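Local coordinates for protein alpha-(N-acetylaminomethylene)succinic acid hydrolase (Mesorhizobium loti, PDB 3KXP) that catalyses the last step of vitamin B6 degradation, hydrolysing (E)-2-(acetamidomethylene)succinate to succinic semialdehyde, acetate, ammonia and carbon dioxide, at residues A198-A201 / G202-N206. Sequence-based numbering, arbitrary orientation.
Sequences AYLA and GRYPN
Tyr-199 and Arg-203, four residues apart and so on the same flank of their helix, run alongside each other in the same direction. The phenol OH of Tyr-199 comes 3.2 Å from Arg-203 CD, so the tyrosine meets the methylene part of the chain, and ring and guanidinium planes are turned 39° apart. Arg-203 runs fully extended beside the phenol, CG anti to the backbone N (chi1 -168°); its side chain touches Thr-78 and lies about 6 Å from that of Ile-77, a chloride-binding residue. The apolar partner pair is Leu-200 and Tyr-204: CD2 of the leucine touches CE1 of the tyrosine at 3.8 Å, arriving at the ring edge in its plane, while Arg-203 CG sits over one face of that ring. Leu-200 lies in the last turn of helix 193-203 and Tyr-204 is the first residue past it, in the segment inserted between strands 159-165 and 258-263 of the alpha/beta-hydrolase sheet. Leu-200 also packs on helix 209-218; Tyr-204 meets Tyr-295 edge-to-face, and Tyr-295 follows His-294, the probable catalytic histidine. Backbone bonds close the turn: Gly-202 N to Ala-198 O, Arg-203 N to Tyr-199 O, and Tyr-204 N to Leu-200 O at 2.8 Å. Tyr-204 leaves helical geometry, and Pro-205, whose nitrogen has no hydrogen to give, instead offers CA to Ala-201 O in a CA-H...O contact of 3.3 Å.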
ATOM      1  N   ALA A 198      24.593  13.773 -23.546  1.00 28.84           N
ATOM      2  CA  ALA A 198      23.852  13.794 -24.803  1.00 28.41           C
ATOM      3  C   ALA A 198      23.336  12.383 -25.046  1.00 27.73           C
ATOM      4  O   ALA A 198      22.159  12.182 -25.342  1.00 28.81           O
ATOM      5  CB  ALA A 198      24.753  14.217 -25.945  1.00 25.61           C
ATOM      6  N   TYR A 199      24.224  11.405 -24.913  1.00 26.96           N
ATOM      7  CA  TYR A 199      23.849  10.016 -25.106  1.00 26.81           C
ATOM      8  C   TYR A 199      22.720   9.604 -24.157  1.00 27.27           C
ATOM      9  O   TYR A 199      21.719   9.029 -24.581  1.00 27.46           O
ATOM     10  CB  TYR A 199      25.045   9.093 -24.871  1.00 25.13           C
ATOM     11  CG  TYR A 199      24.618   7.658 -24.668  1.00 26.70           C
ATOM     12  CD1 TYR A 199      24.030   6.930 -25.706  1.00 27.95           C
ATOM     13  CD2 TYR A 199      24.721   7.054 -23.415  1.00 25.77           C
ATOM     14  CE1 TYR A 199      23.550   5.635 -25.496  1.00 28.69           C
ATOM     15  CE2 TYR A 199      24.243   5.767 -23.194  1.00 27.65           C
ATOM     16  CZ  TYR A 199      23.658   5.064 -24.233  1.00 28.82           C
ATOM     17  OH  TYR A 199      23.164   3.803 -23.999  1.00 32.88           O
ATOM     18  N   LEU A 200      22.893   9.896 -22.872  1.00 26.87           N
ATOM     19  CA  LEU A 200      21.895   9.535 -21.879  1.00 27.53           C
ATOM     20  C   LEU A 200      20.563  10.243 -22.104  1.00 25.81           C
ATOM     21  O   LEU A 200      19.527   9.596 -22.150  1.00 26.54           O
ATOM     22  CB  LEU A 200      22.437   9.805 -20.465  1.00 28.20           C
ATOM     23  CG  LEU A 200      23.615   8.906 -20.036  1.00 27.80           C
ATOM     24  CD1 LEU A 200      24.239   9.436 -18.754  1.00 22.81           C
ATOM     25  CD2 LEU A 200      23.141   7.464 -19.850  1.00 22.82           C
ATOM     26  N   ALA A 201      20.585  11.560 -22.257  1.00 27.37           N
ATOM     27  CA  ALA A 201      19.352  12.311 -22.490  1.00 29.11           C
ATOM     28  C   ALA A 201      18.569  11.695 -23.653  1.00 30.14           C
ATOM     29  O   ALA A 201      17.338  11.651 -23.628  1.00 30.77           O
ATOM     30  CB  ALA A 201      19.672  13.773 -22.794  1.00 29.09           C
ATOM     31  N   GLY A 202      19.294  11.217 -24.663  1.00 29.15           N
ATOM     32  CA  GLY A 202      18.663  10.614 -25.821  1.00 28.30           C
ATOM     33  C   GLY A 202      18.108   9.223 -25.564  1.00 29.33           C
ATOM     34  O   GLY A 202      17.083   8.845 -26.137  1.00 29.26           O
ATOM     35  N   ARG A 203      18.775   8.454 -24.709  1.00 28.08           N
ATOM     36  CA  ARG A 203      18.314   7.109 -24.403  1.00 29.10           C
ATOM     37  C   ARG A 203      17.183   7.140 -23.372  1.00 27.36           C
ATOM     38  O   ARG A 203      16.302   6.283 -23.380  1.00 24.97           O
ATOM     39  CB  ARG A 203      19.465   6.242 -23.873  1.00 32.65           C
ATOM     40  CG  ARG A 203      19.102   4.751 -23.820  1.00 39.20           C
ATOM     41  CD  ARG A 203      20.117   3.919 -23.055  1.00 46.30           C
ATOM     42  NE  ARG A 203      19.751   2.501 -23.018  1.00 51.36           N
ATOM     43  CZ  ARG A 203      20.418   1.570 -22.335  1.00 53.39           C
ATOM     44  NH1 ARG A 203      21.488   1.904 -21.628  1.00 54.52           N
ATOM     45  NH2 ARG A 203      20.014   0.305 -22.350  1.00 53.18           N
ATOM     46  N   TYR A 204      17.216   8.130 -22.483  1.00 25.67           N
ATOM     47  CA  TYR A 204      16.189   8.274 -21.452  1.00 26.19           C
ATOM     48  C   TYR A 204      15.563   9.662 -21.563  1.00 25.18           C
ATOM     49  O   TYR A 204      15.748  10.497 -20.683  1.00 25.79           O
ATOM     50  CB  TYR A 204      16.806   8.107 -20.070  1.00 25.34           C
ATOM     51  CG  TYR A 204      17.603   6.845 -19.921  1.00 28.35           C
ATOM     52  CD1 TYR A 204      18.989   6.885 -19.768  1.00 29.08           C
ATOM     53  CD2 TYR A 204      16.976   5.602 -19.927  1.00 30.22           C
ATOM     54  CE1 TYR A 204      19.733   5.716 -19.618  1.00 28.98           C
ATOM     55  CE2 TYR A 204      17.711   4.425 -19.779  1.00 30.58           C
ATOM     56  CZ  TYR A 204      19.085   4.491 -19.622  1.00 29.56           C
ATOM     57  OH  TYR A 204      19.804   3.331 -19.463  1.00 30.56           O
ATOM     58  N   PRO A 205      14.788   9.906 -22.633  1.00 25.69           N
ATOM     59  CA  PRO A 205      14.123  11.185 -22.908  1.00 26.60           C
ATOM     60  C   PRO A 205      13.269  11.803 -21.807  1.00 27.08           C
ATOM     61  O   PRO A 205      13.149  13.026 -21.736  1.00 29.65           O
ATOM     62  CB  PRO A 205      13.320  10.890 -24.182  1.00 26.04           C
ATOM     63  CG  PRO A 205      12.971   9.441 -24.024  1.00 27.30           C
ATOM     64  CD  PRO A 205      14.287   8.857 -23.542  1.00 26.58           C
ATOM     65  N   ASN A 206      12.685  10.980 -20.942  1.00 27.33           N
ATOM     66  CA  ASN A 206      11.839  11.511 -19.871  1.00 26.93           C
ATOM     67  C   ASN A 206      12.565  11.782 -18.557  1.00 26.84           C
ATOM     68  O   ASN A 206      11.993  12.386 -17.648  1.00 27.59           O
ATOM     69  CB  ASN A 206      10.661  10.572 -19.614  1.00 24.97           C
ATOM     70  CG  ASN A 206       9.842  10.329 -20.857  1.00 26.33           C
ATOM     71  OD1 ASN A 206       9.450  11.275 -21.537  1.00 27.77           O
ATOM     72  ND2 ASN A 206       9.577   9.060 -21.167  1.00 25.79           N
TER